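Local coordinates for ethanolamine utilization protein EutJ (PDB 3H1Q), which binds ATP in a fold of the actin-like ATPase superfamily and probably serves ethanolamine utilization, at residues N11-N14 with D15-R19. Numbering follows the deposited sequence.
Sequences NLLN and DLIVR
L13 CG stands anti to the backbone N (chi1 -168°), whereas I17 holds CG1 beside its own N (chi1 -73°), and the two side chains meet on one flank of the helix, a turn apart. CD1 of I17 lies 3.8 Å from CG of L13, the two side chains crossing at a slant. L12 and L16 repeat the i to i+4 pairing, with L12 CG 4.1 Å from L16 CD1. The backbone carries the alpha-helical bonds L16 N to L12 O (2.8 Å) and V18 N to N14 O (2.9 Å). At the helix end R19 N bonds D15 O, and their side chains pair as well. R19 NE gives D15 OD1 a hydrogen bond of 3.1 Å within a salt bridge, the oxygen lying near the guanidinium plane, while V18 CG1 sits over one face of that group, toward its rim. Replacing D15 by alanine removes the carboxylate, and the R19 guanidinium would probably lose this charged mate and be freer to turn. The last turns of helix 3-18 lay L12, L13 and L16 against P51 of strand 51-58, an outermost strand of the five-stranded sheet within this chain, while N11 and N14 touch H259 and I17 meets L262, both in loops.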
loop_
_atom_site.group_PDB
_atom_site.type_symbol
_atom_site.label_atom_id
_atom_site.label_comp_id
_atom_site.label_asym_id
_atom_site.label_seq_id
_atom_site.Cartn_x
_atom_site.Cartn_y
_atom_site.Cartn_z
ATOM N N ASN A 11 0.410 -11.409 -7.897
ATOM C CA ASN A 11 1.488 -11.684 -8.836
ATOM C C ASN A 11 1.113 -11.142 -10.203
ATOM O O ASN A 11 1.971 -10.556 -10.887
ATOM C CB ASN A 11 1.855 -13.157 -8.887
ATOM C CG ASN A 11 2.883 -13.524 -7.856
ATOM O OD1 ASN A 11 2.728 -14.497 -7.150
ATOM N ND2 ASN A 11 3.955 -12.753 -7.768
ATOM N N LEU A 12 -0.167 -11.296 -10.560
ATOM C CA LEU A 12 -0.683 -10.779 -11.818
ATOM C C LEU A 12 -0.496 -9.270 -11.857
ATOM O O LEU A 12 0.207 -8.732 -12.729
ATOM C CB LEU A 12 -2.167 -11.124 -11.993
ATOM C CG LEU A 12 -2.814 -10.765 -13.335
ATOM C CD1 LEU A 12 -2.094 -11.438 -14.482
ATOM C CD2 LEU A 12 -4.301 -11.098 -13.377
ATOM N N LEU A 13 -1.104 -8.606 -10.874
ATOM C CA LEU A 13 -1.125 -7.169 -10.811
ATOM C C LEU A 13 0.274 -6.659 -10.839
ATOM O O LEU A 13 0.545 -5.623 -11.430
ATOM C CB LEU A 13 -1.824 -6.691 -9.563
ATOM C CG LEU A 13 -2.137 -5.201 -9.559
ATOM C CD1 LEU A 13 -2.857 -4.795 -10.797
ATOM C CD2 LEU A 13 -2.963 -4.860 -8.376
ATOM N N ASN A 14 1.189 -7.390 -10.242
ATOM C CA ASN A 14 2.558 -6.917 -10.297
ATOM C C ASN A 14 3.113 -6.842 -11.728
ATOM O O ASN A 14 3.831 -5.892 -12.090
ATOM C CB ASN A 14 3.489 -7.757 -9.450
ATOM C CG ASN A 14 4.874 -7.227 -9.488
ATOM O OD1 ASN A 14 5.090 -6.132 -9.018
ATOM N ND2 ASN A 14 5.823 -7.963 -10.084
ATOM N N ASP A 15 2.791 -7.867 -12.521
ATOM C CA ASP A 15 3.158 -7.874 -13.903
ATOM C C ASP A 15 2.406 -6.863 -14.756
ATOM O O ASP A 15 3.021 -6.190 -15.584
ATOM C CB ASP A 15 3.044 -9.269 -14.464
ATOM C CG ASP A 15 4.331 -10.034 -14.300
ATOM O OD1 ASP A 15 5.422 -9.459 -14.558
ATOM O OD2 ASP A 15 4.279 -11.218 -13.897
ATOM N N LEU A 16 1.094 -6.760 -14.563
ATOM C CA LEU A 16 0.316 -5.814 -15.342
ATOM C C LEU A 16 1.005 -4.463 -15.196
ATOM O O LEU A 16 1.285 -3.794 -16.212
ATOM C CB LEU A 16 -1.158 -5.763 -14.909
ATOM C CG LEU A 16 -1.942 -7.086 -15.068
ATOM C CD1 LEU A 16 -3.404 -6.929 -14.722
ATOM C CD2 LEU A 16 -1.851 -7.736 -16.475
ATOM N N ILE A 17 1.345 -4.110 -13.948
ATOM C CA ILE A 17 2.051 -2.878 -13.679
ATOM C C ILE A 17 3.421 -2.850 -14.318
ATOM O O ILE A 17 3.643 -2.104 -15.244
ATOM C CB ILE A 17 2.165 -2.601 -12.204
ATOM C CG1 ILE A 17 0.795 -2.168 -11.661
ATOM C CG2 ILE A 17 3.179 -1.521 -11.989
ATOM C CD1 ILE A 17 0.493 -2.625 -10.275
ATOM N N VAL A 18 4.327 -3.692 -13.856
ATOM C CA VAL A 18 5.698 -3.691 -14.342
ATOM C C VAL A 18 5.905 -3.978 -15.854
ATOM O O VAL A 18 6.678 -3.298 -16.511
ATOM C CB VAL A 18 6.573 -4.631 -13.501
ATOM C CG1 VAL A 18 7.998 -4.577 -13.983
ATOM C CG2 VAL A 18 6.505 -4.263 -12.039
ATOM N N ARG A 19 5.252 -4.985 -16.417
ATOM C CA ARG A 19 5.491 -5.275 -17.838
ATOM C C ARG A 19 4.525 -4.490 -18.713
ATOM O O ARG A 19 4.461 -4.706 -19.923
ATOM C CB ARG A 19 5.363 -6.755 -18.142
ATOM C CG ARG A 19 5.957 -7.642 -17.159
ATOM C CD ARG A 19 7.420 -7.658 -17.249
ATOM N NE ARG A 19 7.929 -8.224 -16.002
ATOM C CZ ARG A 19 9.215 -8.418 -15.697
ATOM N NH1 ARG A 19 10.200 -8.102 -16.548
ATOM N NH2 ARG A 19 9.518 -8.945 -14.518
#